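Local coordinates for cell surface protein (Putative S-layer protein) (Clostridioides difficile R20291, PDB 5NJL) that is a putative S-layer protein of the cell wall that mediates cell adhesion in vitro, at residues K11-R22 with I57-L67; V237-I248 with Y258-D266. One frame throughout, in Å; residues are numbered along the deposited sequence.

Contact 1 (11-22 with 57-67) pairs two helices that lie on one side of the mixed five-stranded sheet of strands 5-10, 204-212, 72-79, 40-45 and 52-54. Contact 2 (237-248 with 258-266) is the outer strand pair of a second mixed sheet, backed by helices 232-238 and 281-291. The centres of contact 1 and contact 2 are about 26 Å apart. The nearest atoms of contact 1 and contact 2 are about 8 Å apart, so the two do not touch. Lys263 of contact 2 reaches towards the first sheet, with a salt bridge to Glu72 at the start of strand 72-79. Neither contact holds a known active site; the sulfate ions at both probably come from the crystallisation liquor.

Contact 1 of 2, residues K11-R22 with I57-L67; sequences KKEATELVSKVR and IDELEKLVNAL. With SO4 (sulfate ion), chain B; SO4 (sulfate ion), chain H; SO4 (sulfate ion), chain J.
With chi1 at 174°, Lys11 swings CG away from its own N, and its extended chain carries NZ to the C-terminal end of helix 57-65. There the amine donates to Asn65 O and to Leu67 O, with Lys11 NZ 3.0 Å from each oxygen. It meets Leu67 O in the carbonyl plane, on a lone pair. It stands above the carbonyl plane of Asn65. A weak third bond goes to Val64 O. One ammonium group thus gathers carbonyls at and just past the helix end, where the partial negative charge would probably suit it. A sulfate oxygen also accepts from NZ.

At the far end, Arg22 is bent at chi3 and brings NH1 to 3.5 Å from Glu61 OE2. This is a long salt bridge, with the guanidinium and carboxylate planes 78° apart. Arg22 NH2 lies 3.0 Å from O1 of another sulfate, which sits at the guanidinium edge.

The two helices run antiparallel, 169° between directions and 10.2 Å between axes, and pack on one side of the mixed sheet. Val21 and Leu60 turn to strands 40-45 and 72-79, while Ala14 and Val64 meet Ile211 of strand 204-212. Between the helices, Ile57 CD1 rests 3.7 Å from Val21 CG1, the side chains crossing obliquely. Val18 crosses Glu61 at about a right angle, with Val18 CG1 3.7 Å from Glu61 CG, so the acidic chain lends its aliphatic part to the interface. Nearer Lys11, Ala14 CB touches Val64 CG1 at 4.0 Å.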
loop_
_atom_site.group_PDB
_atom_site.type_symbol
_atom_site.label_atom_id
_atom_site.label_comp_id
_atom_site.label_asym_id
_atom_site.label_seq_id
_atom_site.Cartn_x
_atom_site.Cartn_y
_atom_site.Cartn_z
ATOM N N LYS A 11 8.655 -9.136 -21.836
ATOM C CA LYS A 11 8.048 -8.163 -22.723
ATOM C C LYS A 11 6.768 -8.702 -23.364
ATOM O O LYS A 11 5.785 -7.970 -23.468
ATOM C CB LYS A 11 9.064 -7.710 -23.782
ATOM C CG LYS A 11 8.502 -6.798 -24.861
ATOM C CD LYS A 11 9.635 -6.213 -25.685
ATOM C CE LYS A 11 9.077 -5.470 -26.882
ATOM N NZ LYS A 11 10.138 -4.670 -27.513
ATOM N N LYS A 12 6.755 -9.968 -23.775
ATOM C CA LYS A 12 5.534 -10.591 -24.328
ATOM C C LYS A 12 4.383 -10.600 -23.309
ATOM O O LYS A 12 3.228 -10.364 -23.670
ATOM C CB LYS A 12 5.761 -12.059 -24.713
ATOM C CG LYS A 12 6.759 -12.380 -25.812
ATOM C CD LYS A 12 6.919 -13.904 -25.860
ATOM C CE LYS A 12 8.063 -14.359 -26.750
ATOM N NZ LYS A 12 8.184 -15.850 -26.743
ATOM N N GLU A 13 4.704 -10.909 -22.053
ATOM C CA GLU A 13 3.697 -10.940 -20.981
ATOM C C GLU A 13 3.194 -9.526 -20.582
ATOM O O GLU A 13 2.134 -9.394 -19.964
ATOM C CB GLU A 13 4.261 -11.646 -19.745
ATOM C CG GLU A 13 4.402 -13.147 -19.928
ATOM C CD GLU A 13 5.218 -13.830 -18.831
ATOM O OE1 GLU A 13 6.043 -13.190 -18.139
ATOM O OE2 GLU A 13 5.028 -15.047 -18.672
ATOM N N ALA A 14 3.960 -8.492 -20.923
ATOM C CA ALA A 14 3.565 -7.099 -20.640
ATOM C C ALA A 14 2.267 -6.670 -21.345
ATOM O O ALA A 14 1.655 -5.685 -20.942
ATOM C CB ALA A 14 4.705 -6.142 -20.961
ATOM N N THR A 15 1.803 -7.403 -22.359
ATOM C CA THR A 15 0.473 -7.115 -22.943
ATOM C C THR A 15 -0.635 -7.184 -21.871
ATOM O O THR A 15 -1.554 -6.340 -21.847
ATOM C CB THR A 15 0.096 -8.102 -24.063
ATOM O OG1 THR A 15 0.145 -9.445 -23.545
ATOM C CG2 THR A 15 1.041 -7.950 -25.256
ATOM N N GLU A 16 -0.538 -8.181 -20.984
ATOM C CA GLU A 16 -1.455 -8.290 -19.843
ATOM C C GLU A 16 -1.263 -7.144 -18.842
ATOM O O GLU A 16 -2.244 -6.652 -18.291
ATOM C CB GLU A 16 -1.321 -9.644 -19.119
ATOM C CG GLU A 16 -1.862 -10.842 -19.909
ATOM C CD GLU A 16 -2.412 -11.961 -19.012
ATOM O OE1 GLU A 16 -3.434 -12.580 -19.395
ATOM O OE2 GLU A 16 -1.838 -12.220 -17.921
ATOM N N LEU A 17 -0.024 -6.729 -18.599
ATOM C CA LEU A 17 0.233 -5.577 -17.736
ATOM C C LEU A 17 -0.365 -4.279 -18.330
ATOM O O LEU A 17 -0.980 -3.473 -17.614
ATOM C CB LEU A 17 1.721 -5.385 -17.500
ATOM C CG LEU A 17 2.098 -4.187 -16.637
ATOM C CD1 LEU A 17 1.575 -4.367 -15.220
ATOM C CD2 LEU A 17 3.589 -3.938 -16.606
ATOM N N VAL A 18 -0.166 -4.069 -19.630
ATOM C CA VAL A 18 -0.756 -2.902 -20.309
ATOM C C VAL A 18 -2.255 -2.860 -20.131
ATOM O O VAL A 18 -2.802 -1.807 -19.804
ATOM C CB VAL A 18 -0.368 -2.845 -21.798
ATOM C CG1 VAL A 18 -1.247 -1.874 -22.582
ATOM C CG2 VAL A 18 1.093 -2.470 -21.897
ATOM N N SER A 19 -2.914 -3.997 -20.323
ATOM C CA SER A 19 -4.348 -4.076 -20.146
ATOM C C SER A 19 -4.790 -3.725 -18.733
ATOM O O SER A 19 -5.745 -2.953 -18.554
ATOM C CB SER A 19 -4.861 -5.453 -20.546
ATOM O OG SER A 19 -4.510 -5.677 -21.894
ATOM N N LYS A 20 -4.093 -4.264 -17.742
ATOM C CA LYS A 20 -4.420 -3.972 -16.337
ATOM C C LYS A 20 -4.136 -2.523 -15.959
ATOM O O LYS A 20 -4.969 -1.883 -15.326
ATOM C CB LYS A 20 -3.679 -4.920 -15.392
ATOM C CG LYS A 20 -4.190 -6.356 -15.478
ATOM C CD LYS A 20 -3.555 -7.254 -14.410
ATOM C CE LYS A 20 -4.292 -8.583 -14.252
ATOM N NZ LYS A 20 -3.814 -9.583 -15.249
ATOM N N VAL A 21 -2.980 -2.001 -16.353
ATOM C CA VAL A 21 -2.613 -0.620 -16.028
ATOM C C VAL A 21 -3.528 0.389 -16.751
ATOM O O VAL A 21 -3.863 1.446 -16.195
ATOM C CB VAL A 21 -1.144 -0.349 -16.310
ATOM C CG1 VAL A 21 -0.779 1.107 -16.071
ATOM C CG2 VAL A 21 -0.289 -1.229 -15.428
ATOM N N ARG A 22 -3.945 0.065 -17.968
ATOM C CA ARG A 22 -4.902 0.915 -18.680
ATOM C C ARG A 22 -6.171 1.087 -17.845
ATOM O O ARG A 22 -6.673 2.230 -17.675
ATOM C CB ARG A 22 -5.241 0.357 -20.079
ATOM C CG ARG A 22 -6.339 1.124 -20.829
ATOM C CD ARG A 22 -6.833 0.438 -22.114
ATOM N NE ARG A 22 -5.795 0.354 -23.162
ATOM C CZ ARG A 22 -5.229 -0.779 -23.617
ATOM N NH1 ARG A 22 -4.295 -0.720 -24.547
ATOM N NH2 ARG A 22 -5.569 -1.976 -23.148
ATOM N N ILE A 57 -1.507 5.933 -20.484
ATOM C CA ILE A 57 -1.068 4.557 -20.756
ATOM C C ILE A 57 -0.149 4.429 -21.989
ATOM O O ILE A 57 0.744 3.577 -22.006
ATOM C CB ILE A 57 -2.289 3.601 -20.849
ATOM C CG1 ILE A 57 -1.860 2.135 -20.923
ATOM C CG2 ILE A 57 -3.228 3.961 -21.995
ATOM C CD1 ILE A 57 -1.094 1.636 -19.712
ATOM N N ASP A 58 -0.342 5.283 -22.995
ATOM C CA ASP A 58 0.526 5.262 -24.173
ATOM C C ASP A 58 1.984 5.529 -23.838
ATOM O O ASP A 58 2.870 5.002 -24.510
ATOM C CB ASP A 58 0.075 6.214 -25.296
ATOM C CG ASP A 58 0.987 6.095 -26.518
ATOM O OD1 ASP A 58 1.007 4.995 -27.114
ATOM O OD2 ASP A 58 1.745 7.040 -26.817
ATOM N N GLU A 59 2.259 6.274 -22.772
ATOM C CA GLU A 59 3.643 6.467 -22.371
ATOM C C GLU A 59 4.317 5.138 -22.018
ATOM O O GLU A 59 5.492 4.931 -22.354
ATOM C CB GLU A 59 3.770 7.440 -21.207
ATOM C CG GLU A 59 3.371 8.860 -21.555
ATOM C CD GLU A 59 3.498 9.766 -20.352
ATOM O OE1 GLU A 59 4.636 10.000 -19.899
ATOM O OE2 GLU A 59 2.455 10.207 -19.858
ATOM N N LEU A 60 3.573 4.259 -21.347
ATOM C CA LEU A 60 4.074 2.922 -21.009
ATOM C C LEU A 60 4.176 2.054 -22.256
ATOM O O LEU A 60 5.180 1.383 -22.458
ATOM C CB LEU A 60 3.195 2.245 -19.955
ATOM C CG LEU A 60 3.493 0.773 -19.669
ATOM C CD1 LEU A 60 4.883 0.638 -19.098
ATOM C CD2 LEU A 60 2.450 0.230 -18.714
ATOM N N GLU A 61 3.128 2.042 -23.071
ATOM C CA GLU A 61 3.145 1.266 -24.322
ATOM C C GLU A 61 4.322 1.620 -25.215
ATOM O O GLU A 61 5.004 0.723 -25.719
ATOM C CB GLU A 61 1.850 1.397 -25.087
ATOM C CG GLU A 61 0.692 0.755 -24.389
ATOM C CD GLU A 61 -0.632 1.092 -25.027
ATOM O OE1 GLU A 61 -1.182 2.222 -24.804
ATOM O OE2 GLU A 61 -1.137 0.201 -25.735
ATOM N N LYS A 62 4.588 2.909 -25.389
ATOM C CA LYS A 62 5.740 3.333 -26.189
ATOM C C LYS A 62 7.083 2.786 -25.664
ATOM O O LYS A 62 7.938 2.349 -26.444
ATOM C CB LYS A 62 5.813 4.853 -26.284
ATOM C CG LYS A 62 6.773 5.353 -27.353
ATOM C CD LYS A 62 6.764 6.876 -27.462
ATOM C CE LYS A 62 7.898 7.336 -28.386
ATOM N NZ LYS A 62 7.984 8.819 -28.463
ATOM N N LEU A 63 7.262 2.832 -24.350
ATOM C CA LEU A 63 8.488 2.383 -23.720
ATOM C C LEU A 63 8.638 0.869 -23.801
ATOM O O LEU A 63 9.729 0.387 -24.101
ATOM C CB LEU A 63 8.570 2.865 -22.263
ATOM C CG LEU A 63 8.830 4.368 -22.099
ATOM C CD1 LEU A 63 8.522 4.858 -20.689
ATOM C CD2 LEU A 63 10.276 4.713 -22.434
ATOM N N VAL A 64 7.550 0.143 -23.546
ATOM C CA VAL A 64 7.528 -1.324 -23.648
ATOM C C VAL A 64 7.828 -1.737 -25.091
ATOM O O VAL A 64 8.728 -2.543 -25.320
ATOM C CB VAL A 64 6.186 -1.919 -23.189
ATOM C CG1 VAL A 64 6.097 -3.411 -23.517
ATOM C CG2 VAL A 64 5.987 -1.698 -21.690
ATOM N N ASN A 65 7.114 -1.158 -26.060
ATOM C CA ASN A 65 7.353 -1.479 -27.489
ATOM C C ASN A 65 8.804 -1.252 -27.932
ATOM O O ASN A 65 9.331 -2.025 -28.726
ATOM C CB ASN A 65 6.408 -0.708 -28.420
ATOM C CG ASN A 65 4.952 -1.102 -28.253
ATOM O OD1 ASN A 65 4.638 -2.141 -27.669
ATOM N ND2 ASN A 65 4.042 -0.257 -28.762
ATOM N N ALA A 66 9.449 -0.206 -27.422
ATOM C CA ALA A 66 10.818 0.105 -27.800
ATOM C C ALA A 66 11.894 -0.619 -26.967
ATOM O O ALA A 66 13.076 -0.375 -27.160
ATOM C CB ALA A 66 11.034 1.607 -27.729
ATOM N N LEU A 67 11.497 -1.478 -26.027
ATOM C CA LEU A 67 12.446 -2.072 -25.085
ATOM C C LEU A 67 13.384 -3.024 -25.839
ATOM O O LEU A 67 12.923 -3.930 -26.541
ATOM C CB LEU A 67 11.684 -2.846 -24.009
ATOM C CG LEU A 67 12.465 -3.400 -22.834
ATOM C CD1 LEU A 67 13.207 -2.295 -22.114
ATOM C CD2 LEU A 67 11.507 -4.134 -21.915
HETATM S S SO4 B . -7.772 -5.157 -23.371
HETATM O O1 SO4 B . -6.333 -4.884 -23.287
HETATM O O2 SO4 B . -8.208 -4.801 -24.748
HETATM O O3 SO4 B . -8.015 -6.600 -23.114
HETATM O O4 SO4 B . -8.518 -4.359 -22.365
HETATM S S SO4 H . 10.738 -7.488 -29.921
HETATM O O1 SO4 H . 10.096 -6.211 -30.322
HETATM O O2 SO4 H . 11.136 -8.210 -31.156
HETATM O O3 SO4 H . 9.730 -8.304 -29.197
HETATM O O4 SO4 H . 11.946 -7.241 -29.090
HETATM S S SO4 J . 7.995 -19.113 -25.251
HETATM O O1 SO4 J . 9.426 -18.944 -24.894
HETATM O O2 SO4 J . 7.861 -19.507 -26.672
HETATM O O3 SO4 J . 7.418 -20.173 -24.394
HETATM O O4 SO4 J . 7.276 -17.832 -25.041
#

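Contact 2 of 2, residues V237-I248 with Y258-D266; sequences VANGTSKSISDI and YKFTIKYTD. With SO4 (sulfate ion), chain N; SO4 (sulfate ion), chain S.
The Tyr264 ring has Val237 CA over one face. Gly240 CA approaches obliquely, 3.6 Å from Tyr264 CD2. The Val237 side chain crosses that of Tyr264 at about a right angle, and Val237 CG1 also touches Ile262 CD1 at 3.6 Å. Ile245 CG2 approaches the Phe260 ring obliquely, 3.7 Å from Phe260 CD2. Ile245 lies alongside both Phe260 and Ile262, pointing the same way, and its CG1 packs on Ile262 CG2. Helix 281-291 lies against this apolar side through Leu284 and Leu291.

Strands 243-245 and 258-265 are antiparallel, and 243-245 is the outermost strand of a mixed four-stranded sheet. Thr241 with Thr265 and Ser244 with Lys263 are hydrogen-bonded pairs. Ile245 with Ile262 is a non-hydrogen-bonded pair. The register shifts by one residue between Thr241 and Ser244, a beta bulge where the chain turns a corner at Ser242. Water 2 joins Ser242 O to Thr265 OG1.

Beyond the regular strand, Ser246 N donates to Thr261 O. Ser246 chi1 (80°) places OG between its own N and carbonyl carbon, where Ser246 OG accepts from Thr261 N at 2.9 Å and replaces a backbone carbonyl. Lys243 folds back at chi3 and Lys243 NZ donates to Ala238 O at 2.7 Å, tying the edge strand to the end of helix 232-238.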
loop_
_atom_site.group_PDB
_atom_site.type_symbol
_atom_site.label_atom_id
_atom_site.label_comp_id
_atom_site.label_asym_id
_atom_site.label_seq_id
_atom_site.Cartn_x
_atom_site.Cartn_y
_atom_site.Cartn_z
ATOM N N VAL A 237 26.652 -21.459 -21.668
ATOM C CA VAL A 237 26.356 -20.152 -21.058
ATOM C C VAL A 237 27.587 -19.272 -21.169
ATOM O O VAL A 237 27.518 -18.160 -21.692
ATOM C CB VAL A 237 25.917 -20.294 -19.581
ATOM C CG1 VAL A 237 25.729 -18.914 -18.927
ATOM C CG2 VAL A 237 24.630 -21.101 -19.478
ATOM N N ALA A 238 28.737 -19.792 -20.748
ATOM C CA ALA A 238 29.988 -19.035 -20.845
ATOM C C ALA A 238 30.315 -18.617 -22.275
ATOM O O ALA A 238 30.911 -17.571 -22.477
ATOM C CB ALA A 238 31.142 -19.820 -20.238
ATOM N N ASN A 239 29.902 -19.418 -23.266
ATOM C CA ASN A 239 30.106 -19.075 -24.683
ATOM C C ASN A 239 29.010 -18.170 -25.282
ATOM O O ASN A 239 29.063 -17.825 -26.466
ATOM C CB ASN A 239 30.256 -20.365 -25.525
ATOM C CG ASN A 239 31.566 -21.096 -25.247
ATOM O OD1 ASN A 239 32.607 -20.471 -25.103
ATOM N ND2 ASN A 239 31.510 -22.427 -25.176
ATOM N N GLY A 240 28.016 -17.778 -24.489
ATOM C CA GLY A 240 27.067 -16.770 -24.947
ATOM C C GLY A 240 27.782 -15.465 -25.229
ATOM O O GLY A 240 28.854 -15.217 -24.672
ATOM N N THR A 241 27.186 -14.628 -26.070
ATOM C CA THR A 241 27.745 -13.325 -26.411
ATOM C C THR A 241 27.010 -12.201 -25.668
ATOM O O THR A 241 25.951 -12.434 -25.074
ATOM C CB THR A 241 27.733 -13.078 -27.925
ATOM O OG1 THR A 241 26.400 -13.181 -28.434
ATOM C CG2 THR A 241 28.638 -14.101 -28.635
ATOM N N SER A 242 27.611 -11.004 -25.679
ATOM C CA SER A 242 27.105 -9.811 -24.969
ATOM C C SER A 242 26.688 -10.149 -23.545
ATOM O O SER A 242 25.552 -9.880 -23.136
ATOM C CB SER A 242 25.935 -9.186 -25.717
ATOM O OG SER A 242 26.231 -9.011 -27.089
ATOM N N LYS A 243 27.598 -10.802 -22.834
ATOM C CA LYS A 243 27.347 -11.272 -21.490
ATOM C C LYS A 243 27.392 -10.083 -20.534
ATOM O O LYS A 243 28.265 -9.222 -20.655
ATOM C CB LYS A 243 28.395 -12.285 -21.048
ATOM C CG LYS A 243 28.202 -13.689 -21.594
ATOM C CD LYS A 243 29.316 -14.613 -21.136
ATOM C CE LYS A 243 30.610 -14.304 -21.873
ATOM N NZ LYS A 243 31.707 -15.213 -21.474
ATOM N N SER A 244 26.441 -10.037 -19.614
ATOM C CA SER A 244 26.562 -9.178 -18.434
ATOM C C SER A 244 26.173 -10.025 -17.235
ATOM O O SER A 244 25.107 -10.645 -17.227
ATOM C CB SER A 244 25.714 -7.904 -18.557
ATOM O OG SER A 244 24.339 -8.203 -18.557
ATOM N N ILE A 245 27.071 -10.086 -16.251
ATOM C CA ILE A 245 26.874 -10.885 -15.046
ATOM C C ILE A 245 26.678 -9.920 -13.864
ATOM O O ILE A 245 27.491 -9.023 -13.655
ATOM C CB ILE A 245 28.072 -11.840 -14.811
ATOM C CG1 ILE A 245 28.152 -12.890 -15.937
ATOM C CG2 ILE A 245 27.950 -12.529 -13.461
ATOM C CD1 ILE A 245 29.455 -13.670 -16.001
ATOM N N SER A 246 25.600 -10.117 -13.108
ATOM C CA SER A 246 25.227 -9.212 -12.022
ATOM C C SER A 246 25.972 -9.522 -10.729
ATOM O O SER A 246 26.736 -10.489 -10.651
ATOM C CB SER A 246 23.716 -9.267 -11.779
ATOM O OG SER A 246 23.332 -10.396 -11.008
ATOM N N ASP A 247 25.712 -8.684 -9.723
ATOM C CA ASP A 247 26.363 -8.733 -8.410
ATOM C C ASP A 247 26.380 -10.065 -7.704
ATOM O O ASP A 247 25.336 -10.693 -7.507
ATOM C CB ASP A 247 25.716 -7.735 -7.431
ATOM C CG ASP A 247 26.277 -6.345 -7.560
ATOM O OD1 ASP A 247 27.378 -6.185 -8.145
ATOM O OD2 ASP A 247 25.608 -5.412 -7.060
ATOM N N ILE A 248 27.606 -10.448 -7.341
ATOM C CA ILE A 248 27.963 -11.381 -6.257
ATOM C C ILE A 248 26.782 -12.166 -5.646
ATOM O O ILE A 248 26.745 -13.404 -5.722
ATOM C CB ILE A 248 28.768 -10.649 -5.123
ATOM C CG1 ILE A 248 29.758 -9.577 -5.660
ATOM C CG2 ILE A 248 29.528 -11.649 -4.254
ATOM C CD1 ILE A 248 30.912 -10.096 -6.501
ATOM N N TYR A 258 20.238 -17.142 -2.171
ATOM C CA TYR A 258 20.931 -15.996 -2.767
ATOM C C TYR A 258 20.821 -16.175 -4.298
ATOM O O TYR A 258 20.393 -17.247 -4.744
ATOM C CB TYR A 258 22.400 -15.985 -2.329
ATOM C CG TYR A 258 22.598 -15.839 -0.831
ATOM C CD1 TYR A 258 22.419 -16.926 0.040
ATOM C CD2 TYR A 258 22.973 -14.614 -0.276
ATOM C CE1 TYR A 258 22.602 -16.787 1.414
ATOM C CE2 TYR A 258 23.155 -14.463 1.096
ATOM C CZ TYR A 258 22.972 -15.549 1.937
ATOM O OH TYR A 258 23.164 -15.385 3.290
ATOM N N LYS A 259 21.172 -15.148 -5.088
ATOM C CA LYS A 259 21.212 -15.270 -6.564
ATOM C C LYS A 259 22.024 -14.222 -7.312
ATOM O O LYS A 259 22.298 -13.141 -6.790
ATOM C CB LYS A 259 19.811 -15.395 -7.192
ATOM C CG LYS A 259 18.742 -14.406 -6.753
ATOM C CD LYS A 259 17.364 -15.039 -6.952
ATOM C CE LYS A 259 16.217 -14.163 -6.475
ATOM N NZ LYS A 259 15.724 -13.253 -7.546
ATOM N N PHE A 260 22.446 -14.595 -8.528
ATOM C CA PHE A 260 22.961 -13.659 -9.530
ATOM C C PHE A 260 22.345 -13.982 -10.904
ATOM O O PHE A 260 21.701 -15.024 -11.088
ATOM C CB PHE A 260 24.497 -13.626 -9.565
ATOM C CG PHE A 260 25.145 -14.818 -10.248
ATOM C CD1 PHE A 260 25.297 -16.034 -9.578
ATOM C CD2 PHE A 260 25.639 -14.713 -11.546
ATOM C CE1 PHE A 260 25.908 -17.129 -10.193
ATOM C CE2 PHE A 260 26.247 -15.800 -12.167
ATOM C CZ PHE A 260 26.380 -17.011 -11.490
ATOM N N THR A 261 22.502 -13.058 -11.843
ATOM C CA THR A 261 21.911 -13.211 -13.168
ATOM C C THR A 261 23.006 -13.119 -14.211
ATOM O O THR A 261 23.993 -12.405 -14.027
ATOM C CB THR A 261 20.843 -12.130 -13.464
ATOM O OG1 THR A 261 21.436 -10.834 -13.340
ATOM C CG2 THR A 261 19.674 -12.257 -12.516
ATOM N N ILE A 262 22.824 -13.866 -15.298
ATOM C CA ILE A 262 23.677 -13.747 -16.472
ATOM C C ILE A 262 22.738 -13.447 -17.613
ATOM O O ILE A 262 21.831 -14.236 -17.890
ATOM C CB ILE A 262 24.428 -15.058 -16.830
ATOM C CG1 ILE A 262 24.950 -15.756 -15.577
ATOM C CG2 ILE A 262 25.556 -14.774 -17.827
ATOM C CD1 ILE A 262 25.081 -17.255 -15.743
ATOM N N LYS A 263 22.922 -12.293 -18.228
ATOM C CA LYS A 263 22.241 -11.977 -19.482
ATOM C C LYS A 263 23.231 -12.331 -20.576
ATOM O O LYS A 263 24.414 -11.999 -20.476
ATOM C CB LYS A 263 21.874 -10.497 -19.565
ATOM C CG LYS A 263 20.839 -10.080 -18.531
ATOM C CD LYS A 263 20.416 -8.611 -18.662
ATOM C CE LYS A 263 19.180 -8.334 -17.803
ATOM N NZ LYS A 263 18.466 -7.042 -18.061
ATOM N N TYR A 264 22.751 -13.008 -21.611
ATOM C CA TYR A 264 23.585 -13.298 -22.772
ATOM C C TYR A 264 22.732 -13.553 -24.003
ATOM O O TYR A 264 21.518 -13.804 -23.904
ATOM C CB TYR A 264 24.512 -14.489 -22.485
ATOM C CG TYR A 264 23.823 -15.832 -22.365
ATOM C CD1 TYR A 264 23.271 -16.245 -21.161
ATOM C CD2 TYR A 264 23.740 -16.706 -23.459
ATOM C CE1 TYR A 264 22.663 -17.479 -21.042
ATOM C CE2 TYR A 264 23.126 -17.946 -23.344
ATOM C CZ TYR A 264 22.585 -18.320 -22.137
ATOM O OH TYR A 264 21.979 -19.537 -21.983
ATOM N N THR A 265 23.392 -13.523 -25.151
ATOM C CA THR A 265 22.772 -13.874 -26.420
ATOM C C THR A 265 23.204 -15.309 -26.769
ATOM O O THR A 265 24.419 -15.609 -26.790
ATOM C CB THR A 265 23.187 -12.863 -27.470
ATOM O OG1 THR A 265 22.740 -11.578 -27.042
ATOM C CG2 THR A 265 22.569 -13.162 -28.825
ATOM N N ASP A 266 22.224 -16.190 -26.996
ATOM C CA ASP A 266 22.527 -17.609 -27.185
ATOM C C ASP A 266 22.985 -17.871 -28.612
ATOM O O ASP A 266 23.120 -16.941 -29.418
ATOM C CB ASP A 266 21.388 -18.535 -26.688
ATOM C CG ASP A 266 20.185 -18.623 -27.645
ATOM O OD1 ASP A 266 20.224 -18.140 -28.814
ATOM O OD2 ASP A 266 19.164 -19.207 -27.194
HETATM S S SO4 N . 24.325 -5.356 -10.765
HETATM O O1 SO4 N . 25.739 -5.703 -11.055
HETATM O O2 SO4 N . 24.232 -3.916 -10.423
HETATM O O3 SO4 N . 23.835 -6.148 -9.614
HETATM O O4 SO4 N . 23.464 -5.648 -11.939
HETATM S S SO4 S . 31.092 -11.186 -25.991
HETATM O O1 SO4 S . 32.112 -10.131 -25.814
HETATM O O2 SO4 S . 30.043 -10.629 -26.875
HETATM O O3 SO4 S . 31.689 -12.366 -26.653
HETATM O O4 SO4 S . 30.575 -11.569 -24.644
HETATM O O HOH W 1 25.580 -15.373 -29.896
HETATM O O HOH W 2 22.728 -10.362 -24.459
#